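Local coordinates for protein 6-aminohexanoate-cyclic-dimer hydrolase (Arthrobacter sp., PDB 3A2Q) that hydrolyses the 6-aminohexanoate cyclic dimer, a nylon-6 by-product, to the linear dimer by opening one amide bond of the ring, at residues 205-209 with 312-316; 309-313 with 409-414; 317-321 with 347-351. The protein carries 1 engineered substitution. One frame throughout, in Å; residues are numbered along the deposited sequence.

Helix 308-331 takes part in all three contacts, an example of one long helix bringing scattered pieces of chain together around bound ligand. Interactions 1 and 2 share Y312 and S313, with centres about 10 Å apart; interaction 3 follows further along the helix, its centre about 11 Å from each of the others. Q411 joins interactions 2 and 3, its NE2 lying 3.3 Å from OD1 of D317. Each contact reaches bound 6-aminohexanoic acid: the side chain of C316 comes within about 3 Å of a ligand, those of Q411 and I320 within about 4 Å. The Y312 side chain is about 9 Å from that of A174, an engineered residue at the probable acyl-ester position.

Interaction 1: residues 205-209 with 312-316; sequences NVAGA and YSTIC
V206 presses its CG1 methyl among Y312, I315 and C316, where a left-handed helical turn at 205-207 meets helix 308-331 beside the substrate pocket of this amidase-family enzyme. The contact is van der Waals packing, and no hydrogen bond crosses it. CG1 of V206 lies 3.5 Å from CE1 of Y312, approaching the ring obliquely, and 4.1 Å from CG2 of I315. It is this branch that faces the helix because it stands opposite the backbone N (chi1 -164°). A209 extends the same surface to the phenolic end, its CB 3.4 Å from OH of Y312, while CB of A207 reaches toward I315. Within the helix, SG of C316 sits over the centre of the tyrosine ring, 3.9 Å above its plane, so the ring is covered by its own helix as well as bordered by the turn.

Residues 205-208 all have positive phi, and at G208 a side chain would strike the preceding carbonyl. Around the turn, R191 and R367 hydrogen-bond to the carbonyls of G208 and A207, respectively, and OH of Y312 makes a weak bond to the A171 carbonyl. V206 and C316 both touch bound 6-aminohexanoic acid, so two of the packed residues also line the pocket. The turn itself is closed by N of A209, which donates to O of V206 at 3.0 Å.

Interaction 2: residues 309-313 with 409-414; sequences LKDYS and GRQSAF
The substrate pocket is bordered here by loop 409-414 lying against helix 308-331, with F414 set against L309, Y312 and S313. The F414 ring is held on both faces. CD1 of L309 makes a CH-pi contact over one of them, 3.8 Å from the ring centroid, and CG of Q411, from the same loop, lies 4.2 Å above the opposite one. CA of S313 and CG of R410 stand at the edge, in the plane of the ring. Y312 meets F414 rim to rim, neither ring over the other: CD2 of Y312 is 3.5 Å from CZ of F414, and the planes differ by 27°.

In the amidase fold of this enzyme the loop comes between strand 383-387 of the mixed sheet and helix 416-422, so its grip on helix 308-331 joins distant parts of the chain around the ligand. Q411 and F414 both touch bound 6-aminohexanoic acid.

The polar part of the contact gathers at the hydroxyl of S313. A first torsion of -172° swings OG of S313 away from its own N and out to the loop. OG accepts a weak hydrogen bond from N of Q411 at 3.3 Å, with an angle of 158° at the hydrogen, and donates to a water 2.7 Å away. The same water donates a hydrogen bond to O of G409, 2.9 Å away, so a direct bond and a bridged one tie the same hydroxyl to the loop at Q411 and at G409. The side-chain amide of Q411 is engaged elsewhere: OE1 accepts from N125, and NE2 bonds weakly to D317. Further out, the poorly ordered R410 guanidinium lies with one face over the helix backbone at N of K310.

Interaction 3: residues 317-321 with 347-351; sequences DVAIA and MVKRA
At the edge of the R350 guanidinium, close to its plane, lies OD2 of D317, and the two flat groups are turned 63° against each other. The arginine grips the carboxylate side-on in a salt bridge, with NE 3.0 Å from OD2 of D317 and NH2 3.0 Å from OD1 of D317. OD1 is met on its syn side, though well out of the carboxylate plane, whereas NE reaches OD2 from above that plane. The remaining nitrogen, NH1, forms a salt bridge with E346. A leucine in place of R350 would probably leave the buried D317 carboxylate without its cationic mate and E346 without this counter-charge.

Beside this pair the packing is apolar and tight. A bend at the last torsion of M347 (chi3 -86°) turns its methyl onto I320, with CE of M347 3.3 Å from CG2 of I320, while SD lies alongside CG1. Further along, A321 and A351 meet methyl to methyl, CB to CB at 3.4 Å. Such small side chains allow the axes of the segments to approach to 7.9 Å, crossing steeply at -118°. The pattern is that of close helix-helix packing through alanines, here between consecutive helices 308-331 and 342-352 at the substrate pocket, where I320 touches bound 6-aminohexanoic acid.

Interaction 1: residues 205-209 with 312-316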
ATOM      1  N   ASN A 205      11.949  -3.065   9.708  1.00 26.98           N
ATOM      2  CA  ASN A 205      11.046  -2.588   8.661  1.00 26.93           C
ATOM      3  C   ASN A 205      11.760  -1.685   7.665  1.00 28.42           C
ATOM      4  O   ASN A 205      11.321  -0.565   7.382  1.00 26.30           O
ATOM      5  CB  ASN A 205       9.852  -1.857   9.278  1.00 28.69           C
ATOM      6  CG  ASN A 205       9.007  -2.768  10.147  1.00 35.35           C
ATOM      7  OD1 ASN A 205       9.116  -2.757  11.373  1.00 39.18           O
ATOM      8  ND2 ASN A 205       8.173  -3.575   9.512  1.00 37.83           N
ATOM      9  N   VAL A 206      12.863  -2.203   7.135  1.00 27.38           N
ATOM     10  CA  VAL A 206      13.694  -1.506   6.167  1.00 26.43           C
ATOM     11  C   VAL A 206      14.114  -0.152   6.728  1.00 25.87           C
ATOM     12  O   VAL A 206      13.955   0.888   6.084  1.00 22.96           O
ATOM     13  CB  VAL A 206      12.962  -1.318   4.812  1.00 29.36           C
ATOM     14  CG1 VAL A 206      13.975  -0.965   3.727  1.00 28.97           C
ATOM     15  CG2 VAL A 206      12.208  -2.592   4.432  1.00 26.99           C
ATOM     16  N   ALA A 207      14.652  -0.186   7.942  1.00 24.56           N
ATOM     17  CA  ALA A 207      15.125   1.014   8.630  1.00 25.66           C
ATOM     18  C   ALA A 207      14.040   2.080   8.742  1.00 26.19           C
ATOM     19  O   ALA A 207      14.332   3.280   8.734  1.00 26.38           O
ATOM     20  CB  ALA A 207      16.344   1.579   7.913  1.00 24.31           C
ATOM     21  N   GLY A 208      12.793   1.636   8.848  1.00 26.82           N
ATOM     22  CA  GLY A 208      11.683   2.565   8.976  1.00 26.85           C
ATOM     23  C   GLY A 208      10.991   2.960   7.683  1.00 27.42           C
ATOM     24  O   GLY A 208       9.959   3.633   7.721  1.00 29.32           O
ATOM     25  N   ALA A 209      11.539   2.549   6.540  1.00 24.43           N
ATOM     26  CA  ALA A 209      10.935   2.888   5.255  1.00 23.20           C
ATOM     27  C   ALA A 209       9.654   2.107   4.982  1.00 25.30           C
ATOM     28  O   ALA A 209       8.759   2.605   4.291  1.00 23.88           O
ATOM     29  CB  ALA A 209      11.933   2.658   4.121  1.00 24.44           C
ATOM     30  N   TYR A 312      19.384   3.340  -0.315  1.00 27.13           N
ATOM     31  CA  TYR A 312      18.203   2.580   0.050  1.00 25.88           C
ATOM     32  C   TYR A 312      18.309   1.154  -0.497  1.00 27.80           C
ATOM     33  O   TYR A 312      17.942   0.185   0.170  1.00 28.20           O
ATOM     34  CB  TYR A 312      16.959   3.277  -0.504  1.00 25.40           C
ATOM     35  CG  TYR A 312      15.652   2.675  -0.052  1.00 31.33           C
ATOM     36  CD1 TYR A 312      15.385   2.469   1.302  1.00 40.81           C
ATOM     37  CD2 TYR A 312      14.670   2.330  -0.977  1.00 37.62           C
ATOM     38  CE1 TYR A 312      14.170   1.930   1.722  1.00 39.28           C
ATOM     39  CE2 TYR A 312      13.453   1.795  -0.568  1.00 40.70           C
ATOM     40  CZ  TYR A 312      13.210   1.596   0.779  1.00 39.66           C
ATOM     41  OH  TYR A 312      12.014   1.050   1.175  1.00 42.13           O
ATOM     42  N   SER A 313      18.817   1.035  -1.719  1.00 25.98           N
ATOM     43  CA  SER A 313      18.972  -0.263  -2.367  1.00 29.13           C
ATOM     44  C   SER A 313      19.889  -1.175  -1.555  1.00 25.41           C
ATOM     45  O   SER A 313      19.624  -2.367  -1.416  1.00 29.02           O
ATOM     46  CB  SER A 313      19.548  -0.082  -3.777  1.00 27.79           C
ATOM     47  OG  SER A 313      19.524  -1.307  -4.493  1.00 35.77           O
ATOM     48  N   THR A 314      20.969  -0.608  -1.030  1.00 27.55           N
ATOM     49  CA  THR A 314      21.917  -1.377  -0.231  1.00 28.74           C
ATOM     50  C   THR A 314      21.238  -1.921   1.022  1.00 29.91           C
ATOM     51  O   THR A 314      21.441  -3.071   1.402  1.00 27.47           O
ATOM     52  CB  THR A 314      23.124  -0.510   0.164  1.00 33.79           C
ATOM     53  OG1 THR A 314      23.819  -0.112  -1.025  1.00 31.41           O
ATOM     54  CG2 THR A 314      24.072  -1.287   1.082  1.00 29.54           C
ATOM     55  N   ILE A 315      20.414  -1.090   1.655  1.00 29.10           N
ATOM     56  CA  ILE A 315      19.698  -1.519   2.845  1.00 27.53           C
ATOM     57  C   ILE A 315      18.728  -2.629   2.457  1.00 25.69           C
ATOM     58  O   ILE A 315      18.569  -3.609   3.185  1.00 29.28           O
ATOM     59  CB  ILE A 315      18.929  -0.345   3.476  1.00 26.06           C
ATOM     60  CG1 ILE A 315      19.924   0.673   4.031  1.00 29.72           C
ATOM     61  CG2 ILE A 315      17.993  -0.859   4.562  1.00 22.88           C
ATOM     62  CD1 ILE A 315      19.292   1.966   4.508  1.00 24.69           C
ATOM     63  N   CYS A 316      18.093  -2.479   1.297  1.00 25.93           N
ATOM     64  CA  CYS A 316      17.150  -3.478   0.812  1.00 26.14           C
ATOM     65  C   CYS A 316      17.838  -4.823   0.548  1.00 27.88           C
ATOM     66  O   CYS A 316      17.252  -5.877   0.794  1.00 26.55           O
ATOM     67  CB  CYS A 316      16.451  -2.982  -0.456  1.00 28.93           C
ATOM     68  SG  CYS A 316      15.149  -1.755  -0.142  1.00 33.20           S
TER

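Interaction 2: residues 309-313 with 409-414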
ATOM      1  N   LEU A 309      18.397   6.761  -3.365  1.00 27.54           N
ATOM      2  CA  LEU A 309      17.934   5.444  -3.777  1.00 28.83           C
ATOM      3  C   LEU A 309      19.052   4.410  -3.805  1.00 29.31           C
ATOM      4  O   LEU A 309      18.809   3.221  -3.584  1.00 27.84           O
ATOM      5  CB  LEU A 309      17.242   5.512  -5.144  1.00 28.99           C
ATOM      6  CG  LEU A 309      16.290   4.346  -5.442  1.00 29.04           C
ATOM      7  CD1 LEU A 309      15.207   4.267  -4.365  1.00 30.66           C
ATOM      8  CD2 LEU A 309      15.654   4.535  -6.805  1.00 30.75           C
ATOM      9  N   LYS A 310      20.276   4.856  -4.071  1.00 30.46           N
ATOM     10  CA  LYS A 310      21.408   3.933  -4.106  1.00 32.07           C
ATOM     11  C   LYS A 310      21.617   3.369  -2.702  1.00 31.01           C
ATOM     12  O   LYS A 310      21.800   2.162  -2.522  1.00 28.95           O
ATOM     13  CB  LYS A 310      22.677   4.653  -4.568  1.00 36.43           C
ATOM     14  CG  LYS A 310      23.872   3.734  -4.723  1.00 37.34           C
ATOM     15  CD  LYS A 310      25.133   4.512  -5.053  1.00 51.62           C
ATOM     16  CE  LYS A 310      26.332   3.582  -5.177  1.00 53.91           C
ATOM     17  NZ  LYS A 310      26.564   2.811  -3.929  1.00 54.37           N
ATOM     18  N   ASP A 311      21.576   4.259  -1.714  1.00 29.69           N
ATOM     19  CA  ASP A 311      21.745   3.885  -0.314  1.00 31.29           C
ATOM     20  C   ASP A 311      20.586   3.014   0.147  1.00 28.31           C
ATOM     21  O   ASP A 311      20.771   2.071   0.906  1.00 28.47           O
ATOM     22  CB  ASP A 311      21.808   5.134   0.564  1.00 31.96           C
ATOM     23  CG  ASP A 311      22.961   6.041   0.205  1.00 44.47           C
ATOM     24  OD1 ASP A 311      24.127   5.612   0.350  1.00 46.24           O
ATOM     25  OD2 ASP A 311      22.702   7.184  -0.227  1.00 49.05           O
ATOM     26  N   TYR A 312      19.384   3.340  -0.315  1.00 27.13           N
ATOM     27  CA  TYR A 312      18.203   2.580   0.050  1.00 25.88           C
ATOM     28  C   TYR A 312      18.309   1.154  -0.497  1.00 27.80           C
ATOM     29  O   TYR A 312      17.942   0.185   0.170  1.00 28.20           O
ATOM     30  CB  TYR A 312      16.959   3.277  -0.504  1.00 25.40           C
ATOM     31  CG  TYR A 312      15.652   2.675  -0.052  1.00 31.33           C
ATOM     32  CD1 TYR A 312      15.385   2.469   1.302  1.00 40.81           C
ATOM     33  CD2 TYR A 312      14.670   2.330  -0.977  1.00 37.62           C
ATOM     34  CE1 TYR A 312      14.170   1.930   1.722  1.00 39.28           C
ATOM     35  CE2 TYR A 312      13.453   1.795  -0.568  1.00 40.70           C
ATOM     36  CZ  TYR A 312      13.210   1.596   0.779  1.00 39.66           C
ATOM     37  OH  TYR A 312      12.014   1.050   1.175  1.00 42.13           O
ATOM     38  N   SER A 313      18.817   1.035  -1.719  1.00 25.98           N
ATOM     39  CA  SER A 313      18.972  -0.263  -2.367  1.00 29.13           C
ATOM     40  C   SER A 313      19.889  -1.175  -1.555  1.00 25.41           C
ATOM     41  O   SER A 313      19.624  -2.367  -1.416  1.00 29.02           O
ATOM     42  CB  SER A 313      19.548  -0.082  -3.777  1.00 27.79           C
ATOM     43  OG  SER A 313      19.524  -1.307  -4.493  1.00 35.77           O
ATOM     44  N   GLY A 409      24.212  -4.467  -9.887  1.00 79.20           N
ATOM     45  CA  GLY A 409      24.224  -3.614  -8.702  1.00 76.14           C
ATOM     46  C   GLY A 409      22.969  -3.156  -7.976  1.00 73.37           C
ATOM     47  O   GLY A 409      22.953  -3.086  -6.745  1.00 72.89           O
ATOM     48  N   ARG A 410      21.913  -2.848  -8.713  1.00 71.42           N
ATOM     49  CA  ARG A 410      20.715  -2.348  -8.055  1.00 68.59           C
ATOM     50  C   ARG A 410      19.427  -3.158  -8.182  1.00 64.75           C
ATOM     51  O   ARG A 410      19.274  -3.986  -9.075  1.00 63.62           O
ATOM     52  CB  ARG A 410      20.471  -0.902  -8.504  1.00 70.89           C
ATOM     53  CG  ARG A 410      19.233  -0.221  -7.927  1.00 75.50           C
ATOM     54  CD  ARG A 410      19.164   1.245  -8.329  1.00 77.64           C
ATOM     55  NE  ARG A 410      20.282   2.017  -7.809  1.00 78.85           N
ATOM     56  CZ  ARG A 410      20.374   3.337  -7.901  1.00 81.60           C
ATOM     57  NH1 ARG A 410      19.409   4.026  -8.490  1.00 79.45           N
ATOM     58  NH2 ARG A 410      21.428   3.969  -7.407  1.00 85.78           N
ATOM     59  N   GLN A 411      18.512  -2.891  -7.253  1.00 61.66           N
ATOM     60  CA  GLN A 411      17.200  -3.533  -7.168  1.00 57.32           C
ATOM     61  C   GLN A 411      16.507  -3.509  -8.535  1.00 54.44           C
ATOM     62  O   GLN A 411      16.559  -2.505  -9.247  1.00 53.66           O
ATOM     63  CB  GLN A 411      16.334  -2.783  -6.150  1.00 57.83           C
ATOM     64  CG  GLN A 411      15.348  -3.639  -5.378  1.00 65.85           C
ATOM     65  CD  GLN A 411      16.023  -4.532  -4.359  1.00 64.49           C
ATOM     66  OE1 GLN A 411      15.366  -5.295  -3.651  1.00 65.38           O
ATOM     67  NE2 GLN A 411      17.345  -4.440  -4.276  1.00 65.72           N
ATOM     68  N   SER A 412      15.856  -4.610  -8.899  1.00 50.67           N
ATOM     69  CA  SER A 412      15.165  -4.685 -10.184  1.00 46.81           C
ATOM     70  C   SER A 412      14.006  -3.688 -10.229  1.00 44.03           C
ATOM     71  O   SER A 412      13.664  -3.171 -11.290  1.00 42.43           O
ATOM     72  CB  SER A 412      14.651  -6.113 -10.442  1.00 48.11           C
ATOM     73  OG  SER A 412      13.814  -6.564  -9.393  1.00 50.80           O
ATOM     74  N   ALA A 413      13.424  -3.403  -9.067  1.00 41.43           N
ATOM     75  CA  ALA A 413      12.310  -2.467  -8.983  1.00 38.19           C
ATOM     76  C   ALA A 413      12.772  -1.020  -9.117  1.00 35.28           C
ATOM     77  O   ALA A 413      11.956  -0.117  -9.297  1.00 35.04           O
ATOM     78  CB  ALA A 413      11.566  -2.658  -7.664  1.00 37.73           C
ATOM     79  N   PHE A 414      14.079  -0.798  -9.029  1.00 33.29           N
ATOM     80  CA  PHE A 414      14.626   0.550  -9.134  1.00 34.03           C
ATOM     81  C   PHE A 414      15.194   0.874 -10.511  1.00 34.44           C
ATOM     82  O   PHE A 414      15.924   1.848 -10.661  1.00 35.11           O
ATOM     83  CB  PHE A 414      15.721   0.773  -8.084  1.00 32.26           C
ATOM     84  CG  PHE A 414      15.236   0.679  -6.658  1.00 34.90           C
ATOM     85  CD1 PHE A 414      13.880   0.761  -6.357  1.00 29.56           C
ATOM     86  CD2 PHE A 414      16.144   0.544  -5.613  1.00 36.83           C
ATOM     87  CE1 PHE A 414      13.438   0.710  -5.037  1.00 30.54           C
ATOM     88  CE2 PHE A 414      15.706   0.494  -4.283  1.00 36.74           C
ATOM     89  CZ  PHE A 414      14.351   0.578  -4.000  1.00 31.15           C
TER
HETATM   90  O   HOH W   1      21.955  -2.523  -4.123  1.00 32.81           O

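Interaction 3: residues 317-321 with 347-351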
ATOM      1  N   ASP A 317      19.076  -4.789   0.055  1.00 27.93           N
ATOM      2  CA  ASP A 317      19.802  -6.034  -0.201  1.00 30.18           C
ATOM      3  C   ASP A 317      19.933  -6.816   1.100  1.00 30.07           C
ATOM      4  O   ASP A 317      19.692  -8.018   1.139  1.00 31.61           O
ATOM      5  CB  ASP A 317      21.204  -5.763  -0.756  1.00 29.26           C
ATOM      6  CG  ASP A 317      21.185  -5.258  -2.184  1.00 29.44           C
ATOM      7  OD1 ASP A 317      20.195  -5.522  -2.897  1.00 37.15           O
ATOM      8  OD2 ASP A 317      22.172  -4.611  -2.596  1.00 29.84           O
ATOM      9  N   VAL A 318      20.322  -6.113   2.158  1.00 29.57           N
ATOM     10  CA  VAL A 318      20.498  -6.713   3.477  1.00 32.88           C
ATOM     11  C   VAL A 318      19.181  -7.222   4.045  1.00 32.01           C
ATOM     12  O   VAL A 318      19.125  -8.313   4.613  1.00 32.45           O
ATOM     13  CB  VAL A 318      21.132  -5.692   4.458  1.00 30.19           C
ATOM     14  CG1 VAL A 318      21.108  -6.227   5.897  1.00 26.82           C
ATOM     15  CG2 VAL A 318      22.558  -5.396   4.029  1.00 31.32           C
ATOM     16  N   ALA A 319      18.117  -6.440   3.877  1.00 30.13           N
ATOM     17  CA  ALA A 319      16.802  -6.816   4.391  1.00 29.10           C
ATOM     18  C   ALA A 319      16.252  -8.093   3.760  1.00 29.66           C
ATOM     19  O   ALA A 319      15.748  -8.965   4.463  1.00 29.99           O
ATOM     20  CB  ALA A 319      15.813  -5.668   4.190  1.00 30.44           C
ATOM     21  N   ILE A 320      16.332  -8.203   2.440  1.00 27.19           N
ATOM     22  CA  ILE A 320      15.833  -9.398   1.771  1.00 29.52           C
ATOM     23  C   ILE A 320      16.701 -10.596   2.146  1.00 28.61           C
ATOM     24  O   ILE A 320      16.194 -11.681   2.416  1.00 32.10           O
ATOM     25  CB  ILE A 320      15.825  -9.232   0.235  1.00 30.87           C
ATOM     26  CG1 ILE A 320      14.805  -8.160  -0.161  1.00 29.36           C
ATOM     27  CG2 ILE A 320      15.461 -10.562  -0.433  1.00 33.31           C
ATOM     28  CD1 ILE A 320      13.385  -8.497   0.254  1.00 33.51           C
ATOM     29  N   ALA A 321      18.008 -10.385   2.168  1.00 30.52           N
ATOM     30  CA  ALA A 321      18.947 -11.443   2.517  1.00 32.95           C
ATOM     31  C   ALA A 321      18.623 -12.018   3.890  1.00 34.09           C
ATOM     32  O   ALA A 321      18.580 -13.234   4.072  1.00 33.63           O
ATOM     33  CB  ALA A 321      20.368 -10.902   2.506  1.00 29.07           C
ATOM     34  N   MET A 347      20.439 -10.806  -4.241  1.00 43.64           N
ATOM     35  CA  MET A 347      20.609  -9.877  -3.126  1.00 44.52           C
ATOM     36  C   MET A 347      21.355 -10.521  -1.958  1.00 44.32           C
ATOM     37  O   MET A 347      21.951  -9.825  -1.133  1.00 47.08           O
ATOM     38  CB  MET A 347      19.243  -9.360  -2.659  1.00 44.07           C
ATOM     39  CG  MET A 347      18.495  -8.573  -3.723  1.00 45.42           C
ATOM     40  SD  MET A 347      16.889  -7.986  -3.165  1.00 51.08           S
ATOM     41  CE  MET A 347      15.878  -9.371  -3.518  1.00 54.70           C
ATOM     42  N   VAL A 348      21.318 -11.847  -1.888  1.00 43.71           N
ATOM     43  CA  VAL A 348      22.009 -12.575  -0.830  1.00 42.45           C
ATOM     44  C   VAL A 348      23.505 -12.333  -0.979  1.00 43.42           C
ATOM     45  O   VAL A 348      24.203 -12.047  -0.009  1.00 42.50           O
ATOM     46  CB  VAL A 348      21.737 -14.096  -0.918  1.00 40.44           C
ATOM     47  CG1 VAL A 348      22.507 -14.832   0.172  1.00 44.81           C
ATOM     48  CG2 VAL A 348      20.254 -14.368  -0.782  1.00 37.40           C
ATOM     49  N   LYS A 349      23.987 -12.442  -2.213  1.00 43.90           N
ATOM     50  CA  LYS A 349      25.397 -12.233  -2.507  1.00 43.52           C
ATOM     51  C   LYS A 349      25.766 -10.781  -2.246  1.00 41.92           C
ATOM     52  O   LYS A 349      26.774 -10.495  -1.602  1.00 41.96           O
ATOM     53  CB  LYS A 349      25.686 -12.587  -3.969  1.00 50.08           C
ATOM     54  CG  LYS A 349      27.146 -12.466  -4.373  1.00 56.58           C
ATOM     55  CD  LYS A 349      27.344 -12.908  -5.816  1.00 60.47           C
ATOM     56  CE  LYS A 349      28.802 -12.828  -6.229  1.00 60.77           C
ATOM     57  NZ  LYS A 349      29.321 -11.440  -6.113  1.00 63.21           N
ATOM     58  N   ARG A 350      24.943  -9.862  -2.739  1.00 40.57           N
ATOM     59  CA  ARG A 350      25.217  -8.447  -2.536  1.00 38.54           C
ATOM     60  C   ARG A 350      25.275  -8.100  -1.051  1.00 36.17           C
ATOM     61  O   ARG A 350      26.127  -7.322  -0.623  1.00 38.15           O
ATOM     62  CB  ARG A 350      24.159  -7.582  -3.233  1.00 39.29           C
ATOM     63  CG  ARG A 350      24.240  -7.622  -4.757  1.00 38.48           C
ATOM     64  CD  ARG A 350      23.788  -6.304  -5.367  1.00 39.74           C
ATOM     65  NE  ARG A 350      22.354  -6.070  -5.232  1.00 41.98           N
ATOM     66  CZ  ARG A 350      21.430  -6.591  -6.033  1.00 45.11           C
ATOM     67  NH1 ARG A 350      21.786  -7.382  -7.034  1.00 48.43           N
ATOM     68  NH2 ARG A 350      20.149  -6.309  -5.842  1.00 45.47           N
ATOM     69  N   ALA A 351      24.378  -8.684  -0.264  1.00 36.24           N
ATOM     70  CA  ALA A 351      24.354  -8.413   1.171  1.00 35.12           C
ATOM     71  C   ALA A 351      25.690  -8.789   1.798  1.00 38.48           C
ATOM     72  O   ALA A 351      26.207  -8.080   2.663  1.00 36.96           O
ATOM     73  CB  ALA A 351      23.224  -9.191   1.835  1.00 32.28           C
TER